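Local coordinates for protein neurotoxin (Clostridium botulinum, PDB 3N7L) that probably binds gangliosides on the nerve-cell surface through this receptor-binding portion of a botulinum neurotoxin of mixed D/C serotype, at residues R298-L303 and I349-N354; R323-D328 and G380-K385. One frame throughout, in Å; residues are numbered along the deposited sequence.

Interactions 1 and 2 show how one antiparallel sheet can be met in two ways at distant places: interaction 1 joins a turn and the start of strand 302-308 to strand 348-354, while interaction 2 lays a loop on strand 373-384. Both belong to the C-terminal, trefoil-type half of the receptor-binding region. Their centres lie about 27 Å apart and their nearest atoms about 16 Å. Along the chain the segments alternate: 298-303, 323-328, 349-354, 380-385. Strand 359-366 pairs with both 348-354 and 373-384, so the sheet itself connects them. One contact thus lies within the buried body of the domain, and the other holds a surface loop against the end of a strand of the same sheet.

Interaction 1: residues R298-L303 and I349-N354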
ATOM      1  N   ARG A 298      -6.013 -13.104   7.709  1.00 24.03           N
ATOM      2  CA  ARG A 298      -7.327 -12.499   7.518  1.00 24.06           C
ATOM      3  C   ARG A 298      -7.934 -11.954   8.798  1.00 24.17           C
ATOM      4  O   ARG A 298      -7.550 -12.349   9.896  1.00 21.13           O
ATOM      5  CB  ARG A 298      -8.292 -13.517   6.906  1.00 24.68           C
ATOM      6  CG  ARG A 298      -7.938 -13.932   5.489  1.00 28.68           C
ATOM      7  CD  ARG A 298      -9.060 -14.752   4.851  1.00 31.39           C
ATOM      8  NE  ARG A 298      -8.816 -14.995   3.434  1.00 31.21           N
ATOM      9  CZ  ARG A 298      -7.871 -15.807   2.982  1.00 32.48           C
ATOM     10  NH1 ARG A 298      -7.097 -16.448   3.848  1.00 34.00           N
ATOM     11  NH2 ARG A 298      -7.687 -15.965   1.676  1.00 31.26           N
ATOM     12  N   GLY A 299      -8.899 -11.052   8.627  1.00 25.73           N
ATOM     13  CA  GLY A 299      -9.592 -10.427   9.738  1.00 28.26           C
ATOM     14  C   GLY A 299      -9.609 -11.169  11.061  1.00 34.41           C
ATOM     15  O   GLY A 299      -8.590 -11.266  11.739  1.00 41.05           O
ATOM     16  N   GLU A 300     -10.761 -11.706  11.433  1.00 33.59           N
ATOM     17  CA  GLU A 300     -10.913 -12.405  12.711  1.00 29.99           C
ATOM     18  C   GLU A 300      -9.983 -13.571  13.059  1.00 27.15           C
ATOM     19  O   GLU A 300     -10.302 -14.357  13.950  1.00 26.59           O
ATOM     20  CB  GLU A 300     -12.364 -12.867  12.856  1.00 32.55           C
ATOM     21  CG  GLU A 300     -13.324 -11.728  13.133  1.00 34.94           C
ATOM     22  CD  GLU A 300     -13.096 -11.112  14.499  1.00 37.40           C
ATOM     23  OE1 GLU A 300     -13.344 -11.801  15.512  1.00 39.27           O
ATOM     24  OE2 GLU A 300     -12.663  -9.943  14.564  1.00 40.81           O
ATOM     25  N   ASN A 301      -8.846 -13.697  12.383  1.00 24.52           N
ATOM     26  CA  ASN A 301      -7.914 -14.787  12.694  1.00 22.59           C
ATOM     27  C   ASN A 301      -7.294 -14.608  14.079  1.00 21.74           C
ATOM     28  O   ASN A 301      -7.071 -13.481  14.527  1.00 21.98           O
ATOM     29  CB  ASN A 301      -6.765 -14.841  11.678  1.00 21.01           C
ATOM     30  CG  ASN A 301      -7.183 -15.393  10.327  1.00 22.20           C
ATOM     31  OD1 ASN A 301      -8.365 -15.623  10.061  1.00 23.81           O
ATOM     32  ND2 ASN A 301      -6.201 -15.603   9.459  1.00 17.65           N
ATOM     33  N   VAL A 302      -7.030 -15.720  14.760  1.00 20.39           N
ATOM     34  CA  VAL A 302      -6.379 -15.681  16.065  1.00 20.97           C
ATOM     35  C   VAL A 302      -4.944 -16.118  15.766  1.00 19.86           C
ATOM     36  O   VAL A 302      -4.730 -17.137  15.106  1.00 20.64           O
ATOM     37  CB  VAL A 302      -7.034 -16.652  17.071  1.00 20.86           C
ATOM     38  CG1 VAL A 302      -6.385 -16.492  18.448  1.00 19.06           C
ATOM     39  CG2 VAL A 302      -8.532 -16.363  17.172  1.00 21.61           C
ATOM     40  N   LEU A 303      -3.968 -15.350  16.241  1.00 19.36           N
ATOM     41  CA  LEU A 303      -2.563 -15.646  15.945  1.00 18.54           C
ATOM     42  C   LEU A 303      -1.602 -15.226  17.056  1.00 19.47           C
ATOM     43  O   LEU A 303      -2.019 -14.685  18.084  1.00 19.32           O
ATOM     44  CB  LEU A 303      -2.185 -14.919  14.646  1.00 16.85           C
ATOM     45  CG  LEU A 303      -2.602 -13.432  14.606  1.00 19.14           C
ATOM     46  CD1 LEU A 303      -1.647 -12.590  15.436  1.00 15.86           C
ATOM     47  CD2 LEU A 303      -2.626 -12.923  13.160  1.00 19.85           C
ATOM     48  N   ILE A 349      -6.237 -11.353  18.148  1.00 23.15           N
ATOM     49  CA  ILE A 349      -7.275 -11.399  17.130  1.00 22.97           C
ATOM     50  C   ILE A 349      -6.933 -10.174  16.298  1.00 21.84           C
ATOM     51  O   ILE A 349      -6.874  -9.066  16.822  1.00 21.85           O
ATOM     52  CB  ILE A 349      -8.662 -11.214  17.754  1.00 23.41           C
ATOM     53  CG1 ILE A 349      -8.920 -12.338  18.757  1.00 22.75           C
ATOM     54  CG2 ILE A 349      -9.721 -11.183  16.663  1.00 23.01           C
ATOM     55  CD1 ILE A 349      -9.979 -11.995  19.769  1.00 22.26           C
ATOM     56  N   ILE A 350      -6.696 -10.368  15.009  1.00 23.64           N
ATOM     57  CA  ILE A 350      -6.316  -9.252  14.149  1.00 23.01           C
ATOM     58  C   ILE A 350      -7.474  -8.719  13.323  1.00 24.62           C
ATOM     59  O   ILE A 350      -8.393  -9.450  12.976  1.00 23.10           O
ATOM     60  CB  ILE A 350      -5.179  -9.667  13.184  1.00 21.24           C
ATOM     61  CG1 ILE A 350      -4.582  -8.435  12.508  1.00 19.62           C
ATOM     62  CG2 ILE A 350      -5.721 -10.608  12.114  1.00 19.92           C
ATOM     63  CD1 ILE A 350      -3.295  -8.733  11.746  1.00 15.76           C
ATOM     64  N   GLN A 351      -7.421  -7.431  13.014  1.00 26.18           N
ATOM     65  CA  GLN A 351      -8.456  -6.810  12.203  1.00 28.93           C
ATOM     66  C   GLN A 351      -7.774  -5.834  11.253  1.00 28.50           C
ATOM     67  O   GLN A 351      -6.936  -5.038  11.677  1.00 30.30           O
ATOM     68  CB  GLN A 351      -9.456  -6.071  13.095  1.00 31.46           C
ATOM     69  CG  GLN A 351     -10.737  -5.711  12.378  1.00 39.55           C
ATOM     70  CD  GLN A 351     -11.508  -6.936  11.913  1.00 41.69           C
ATOM     71  OE1 GLN A 351     -12.237  -6.880  10.925  1.00 45.78           O
ATOM     72  NE2 GLN A 351     -11.360  -8.045  12.632  1.00 41.91           N
ATOM     73  N   PRO A 352      -8.098  -5.897   9.953  1.00 27.71           N
ATOM     74  CA  PRO A 352      -7.454  -4.963   9.023  1.00 26.79           C
ATOM     75  C   PRO A 352      -7.861  -3.520   9.317  1.00 26.90           C
ATOM     76  O   PRO A 352      -8.974  -3.260   9.769  1.00 24.53           O
ATOM     77  CB  PRO A 352      -7.929  -5.451   7.654  1.00 27.69           C
ATOM     78  CG  PRO A 352      -9.283  -6.047   7.959  1.00 28.73           C
ATOM     79  CD  PRO A 352      -9.019  -6.805   9.244  1.00 27.66           C
ATOM     80  N   CYS A 353      -6.952  -2.584   9.072  1.00 25.73           N
ATOM     81  CA  CYS A 353      -7.238  -1.177   9.320  1.00 27.86           C
ATOM     82  C   CYS A 353      -6.518  -0.326   8.284  1.00 27.19           C
ATOM     83  O   CYS A 353      -5.385   0.101   8.492  1.00 27.82           O
ATOM     84  CB  CYS A 353      -6.780  -0.794  10.730  1.00 29.62           C
ATOM     85  SG  CYS A 353      -7.180   0.895  11.201  1.00 39.20           S
ATOM     86  N   ASN A 354      -7.183  -0.086   7.162  1.00 25.67           N
ATOM     87  CA  ASN A 354      -6.591   0.694   6.087  1.00 27.48           C
ATOM     88  C   ASN A 354      -7.095   2.128   6.054  1.00 27.36           C
ATOM     89  O   ASN A 354      -8.270   2.396   6.294  1.00 28.21           O
ATOM     90  CB  ASN A 354      -6.884   0.028   4.745  1.00 24.83           C
ATOM     91  CG  ASN A 354      -6.410  -1.406   4.694  1.00 27.22           C
ATOM     92  OD1 ASN A 354      -7.020  -2.245   4.031  1.00 31.55           O
ATOM     93  ND2 ASN A 354      -5.314  -1.695   5.379  1.00 22.44           N
TER
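Arg298 begins the contact with its backbone, its carbonyl O resting 3.4 Å from Ile350 CG2, while its guanidinium group turns to a salt bridge with Asp294. The setting is the beta-trefoil half of the binding region, where a turn leads into strand 302-308 and that strand pairs antiparallel with strand 348-354. Gly299 brings its CA to 3.7 Å from Pro352 CD.

Glu300 starts away from the neighbouring strand, but its chain bends back at chi2 (-67°), carrying the carboxylate to Ile349, whose methyl CG2 lies toward one of its faces, 3.8 Å from Glu300 OE2. Gln351, bent at chi2 in the opposite sense, brings its amide across the carboxylate, the planes 35° apart, with Gln351 NE2 3.0 Å from Glu300 OE2. Glu300 OE2 forms a salt bridge with Arg373 of strand 373-384, whose positive charge would probably favour the ionised carboxylate.

Asn301 contributes its backbone carbonyl, which receives the N-H of Ile350 (Ile350 N to Asn301 O, 3.2 Å). Asn301 O also lies 3.3 Å from Ile349 CA, in a CA-H...O contact, so two neighbouring residues converge on one acceptor. Val302 then faces Ile349 as a non-hydrogen-bonded antiparallel pair, both side chains on the same face of the sheet. Leu303 projects from the other face: with CG between the backbone N and the carbonyl carbon (chi1 48°), its methyl CD2 crosses Ile350 and reaches the branch methyl CG2 at 4.0 Å.

Interaction 2: residues R323-D328 and G380-K385; sequences RNLGTD and GSYSFK. With SO4 (sulfate ion), chain D.
Arg323 and Phe384 lie opposite each other with CA atoms 6.2 Å apart, and Leu325 faces Tyr382 at 6.5 Å between CA atoms. The 323-328 segment is an irregular loop, and it approaches the last residues of strand 373-384 without forming a beta bridge. Within the loop, Asn324 OD1 accepts the N-H of Gly326 in its carbonyl plane, closing an Asx turn that presents Leu325 to the strand.

Leu325 carries the apolar part of the contact through one methyl, CD2, which sits over a face of the Phe384 ring in a CH-pi contact, 4.0 Å from the centroid and 27° off the normal. Leu325 CD2 also touches Tyr382 CB at 3.8 Å. In this trefoil-type domain the loop joins strands 313-318 and 329-335, and Leu325 also packs on Ile398 of strand 394-402 and on Pro331.

Arg323 reaches the strand nearer its end, at Ser383 and Phe384. With CG between the backbone N and the carbonyl carbon (chi1 47°), Arg323 CG meets Phe384 CB; bends at chi2 and chi3 then bring Arg323 NH1 to Ser383 O at 2.9 Å. This hydrogen bond is markedly bent, with 132° at the hydrogen, and the donor stands above the carbonyl plane. The Asx-turn amide also donates, through Asn324 ND2, to O1 of a sulfate ion, probably from the crystallisation liquor, whose O3 takes the backbone N-H of Asp328 at 2.7 Å from N.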
ATOM      1  N   ARG A 323       7.271  -2.366  38.227  1.00 27.11           N
ATOM      2  CA  ARG A 323       6.312  -1.581  38.994  1.00 29.25           C
ATOM      3  C   ARG A 323       5.071  -1.470  38.121  1.00 30.11           C
ATOM      4  O   ARG A 323       5.169  -1.557  36.900  1.00 29.81           O
ATOM      5  CB  ARG A 323       6.864  -0.181  39.276  1.00 32.92           C
ATOM      6  CG  ARG A 323       7.450   0.471  38.038  1.00 37.42           C
ATOM      7  CD  ARG A 323       7.309   1.986  38.017  1.00 41.52           C
ATOM      8  NE  ARG A 323       7.997   2.641  39.121  1.00 42.43           N
ATOM      9  CZ  ARG A 323       8.431   3.897  39.084  1.00 43.79           C
ATOM     10  NH1 ARG A 323       8.259   4.634  37.995  1.00 42.18           N
ATOM     11  NH2 ARG A 323       9.024   4.422  40.145  1.00 43.49           N
ATOM     12  N   ASN A 324       3.907  -1.277  38.734  1.00 31.29           N
ATOM     13  CA  ASN A 324       2.676  -1.153  37.959  1.00 32.74           C
ATOM     14  C   ASN A 324       2.792   0.042  37.006  1.00 32.05           C
ATOM     15  O   ASN A 324       3.137   1.143  37.425  1.00 31.95           O
ATOM     16  CB  ASN A 324       1.483  -0.950  38.892  1.00 37.05           C
ATOM     17  CG  ASN A 324       0.157  -1.108  38.178  1.00 39.69           C
ATOM     18  OD1 ASN A 324      -0.088  -0.469  37.156  1.00 40.92           O
ATOM     19  ND2 ASN A 324      -0.709  -1.963  38.714  1.00 41.54           N
ATOM     20  N   LEU A 325       2.503  -0.175  35.726  1.00 31.38           N
ATOM     21  CA  LEU A 325       2.604   0.897  34.739  1.00 30.69           C
ATOM     22  C   LEU A 325       1.359   1.777  34.681  1.00 31.90           C
ATOM     23  O   LEU A 325       1.413   2.906  34.191  1.00 29.66           O
ATOM     24  CB  LEU A 325       2.876   0.317  33.349  1.00 30.41           C
ATOM     25  CG  LEU A 325       4.112  -0.579  33.182  1.00 29.97           C
ATOM     26  CD1 LEU A 325       4.234  -1.007  31.727  1.00 30.76           C
ATOM     27  CD2 LEU A 325       5.361   0.171  33.622  1.00 30.93           C
ATOM     28  N   GLY A 326       0.240   1.257  35.175  1.00 31.05           N
ATOM     29  CA  GLY A 326      -0.993   2.018  35.158  1.00 32.24           C
ATOM     30  C   GLY A 326      -2.209   1.114  35.178  1.00 33.84           C
ATOM     31  O   GLY A 326      -2.107  -0.090  34.925  1.00 33.21           O
ATOM     32  N   THR A 327      -3.366   1.697  35.477  1.00 34.15           N
ATOM     33  CA  THR A 327      -4.613   0.942  35.539  1.00 34.43           C
ATOM     34  C   THR A 327      -4.931   0.306  34.193  1.00 32.52           C
ATOM     35  O   THR A 327      -4.924   0.975  33.165  1.00 32.71           O
ATOM     36  CB  THR A 327      -5.801   1.848  35.943  1.00 35.81           C
ATOM     37  OG1 THR A 327      -5.501   2.511  37.177  1.00 37.84           O
ATOM     38  CG2 THR A 327      -7.064   1.019  36.126  1.00 36.63           C
ATOM     39  N   ASP A 328      -5.215  -0.991  34.214  1.00 32.52           N
ATOM     40  CA  ASP A 328      -5.555  -1.740  33.007  1.00 32.08           C
ATOM     41  C   ASP A 328      -4.463  -1.781  31.942  1.00 29.98           C
ATOM     42  O   ASP A 328      -4.752  -1.988  30.766  1.00 30.20           O
ATOM     43  CB  ASP A 328      -6.836  -1.185  32.383  1.00 35.32           C
ATOM     44  CG  ASP A 328      -8.030  -1.298  33.306  1.00 38.53           C
ATOM     45  OD1 ASP A 328      -8.343  -2.429  33.741  1.00 38.89           O
ATOM     46  OD2 ASP A 328      -8.655  -0.253  33.591  1.00 42.13           O
ATOM     47  N   GLY A 380       3.453   3.085  24.204  1.00 21.36           N
ATOM     48  CA  GLY A 380       3.610   4.238  25.072  1.00 22.57           C
ATOM     49  C   GLY A 380       4.905   4.189  25.850  1.00 22.63           C
ATOM     50  O   GLY A 380       5.559   3.148  25.930  1.00 20.97           O
ATOM     51  N   SER A 381       5.284   5.320  26.430  1.00 21.24           N
ATOM     52  CA  SER A 381       6.508   5.371  27.200  1.00 21.89           C
ATOM     53  C   SER A 381       6.193   5.285  28.688  1.00 21.98           C
ATOM     54  O   SER A 381       5.358   6.027  29.201  1.00 22.48           O
ATOM     55  CB  SER A 381       7.270   6.659  26.888  1.00 24.15           C
ATOM     56  OG  SER A 381       8.518   6.680  27.561  1.00 28.77           O
ATOM     57  N   TYR A 382       6.856   4.359  29.372  1.00 20.88           N
ATOM     58  CA  TYR A 382       6.658   4.181  30.797  1.00 20.95           C
ATOM     59  C   TYR A 382       7.992   4.063  31.516  1.00 22.16           C
ATOM     60  O   TYR A 382       8.975   3.549  30.966  1.00 19.53           O
ATOM     61  CB  TYR A 382       5.798   2.949  31.060  1.00 20.84           C
ATOM     62  CG  TYR A 382       4.455   3.046  30.389  1.00 22.92           C
ATOM     63  CD1 TYR A 382       4.270   2.582  29.083  1.00 22.73           C
ATOM     64  CD2 TYR A 382       3.379   3.661  31.031  1.00 24.04           C
ATOM     65  CE1 TYR A 382       3.055   2.729  28.434  1.00 23.50           C
ATOM     66  CE2 TYR A 382       2.153   3.819  30.387  1.00 25.61           C
ATOM     67  CZ  TYR A 382       2.001   3.351  29.088  1.00 26.06           C
ATOM     68  OH  TYR A 382       0.800   3.519  28.440  1.00 29.40           O
ATOM     69  N   SER A 383       8.017   4.538  32.756  1.00 22.13           N
ATOM     70  CA  SER A 383       9.226   4.511  33.558  1.00 21.98           C
ATOM     71  C   SER A 383       9.271   3.330  34.516  1.00 21.53           C
ATOM     72  O   SER A 383       8.514   3.274  35.484  1.00 22.17           O
ATOM     73  CB  SER A 383       9.347   5.818  34.351  1.00 20.10           C
ATOM     74  OG  SER A 383      10.472   5.793  35.215  1.00 23.70           O
ATOM     75  N   PHE A 384      10.143   2.373  34.229  1.00 21.33           N
ATOM     76  CA  PHE A 384      10.306   1.223  35.101  1.00 21.83           C
ATOM     77  C   PHE A 384      11.684   0.600  34.891  1.00 21.85           C
ATOM     78  O   PHE A 384      12.583   1.256  34.361  1.00 21.49           O
ATOM     79  CB  PHE A 384       9.169   0.195  34.912  1.00 21.25           C
ATOM     80  CG  PHE A 384       9.076  -0.415  33.530  1.00 21.76           C
ATOM     81  CD1 PHE A 384       9.246  -1.787  33.353  1.00 20.13           C
ATOM     82  CD2 PHE A 384       8.764   0.366  32.417  1.00 20.53           C
ATOM     83  CE1 PHE A 384       9.104  -2.373  32.088  1.00 20.44           C
ATOM     84  CE2 PHE A 384       8.620  -0.209  31.149  1.00 19.37           C
ATOM     85  CZ  PHE A 384       8.790  -1.581  30.981  1.00 18.35           C
ATOM     86  N   LYS A 385      11.862  -0.647  35.314  1.00 20.13           N
ATOM     87  CA  LYS A 385      13.159  -1.296  35.178  1.00 21.84           C
ATOM     88  C   LYS A 385      13.131  -2.576  34.341  1.00 22.02           C
ATOM     89  O   LYS A 385      12.264  -3.430  34.527  1.00 21.47           O
ATOM     90  CB  LYS A 385      13.721  -1.601  36.574  1.00 23.31           C
ATOM     91  CG  LYS A 385      13.833  -0.371  37.471  1.00 21.99           C
ATOM     92  CD  LYS A 385      14.327  -0.726  38.867  1.00 25.16           C
ATOM     93  CE  LYS A 385      14.537   0.532  39.703  1.00 24.55           C
ATOM     94  NZ  LYS A 385      14.945   0.207  41.096  1.00 29.06           N
TER
HETATM   95  S   SO4 D1303      -4.414  -2.458  37.661  1.00 61.72           S
HETATM   96  O1  SO4 D1303      -3.701  -1.319  38.258  1.00 60.45           O
HETATM   97  O2  SO4 D1303      -3.906  -3.718  38.230  1.00 60.32           O
HETATM   98  O3  SO4 D1303      -4.220  -2.476  36.178  1.00 61.24           O
HETATM   99  O4  SO4 D1303      -5.854  -2.311  37.941  1.00 61.46           O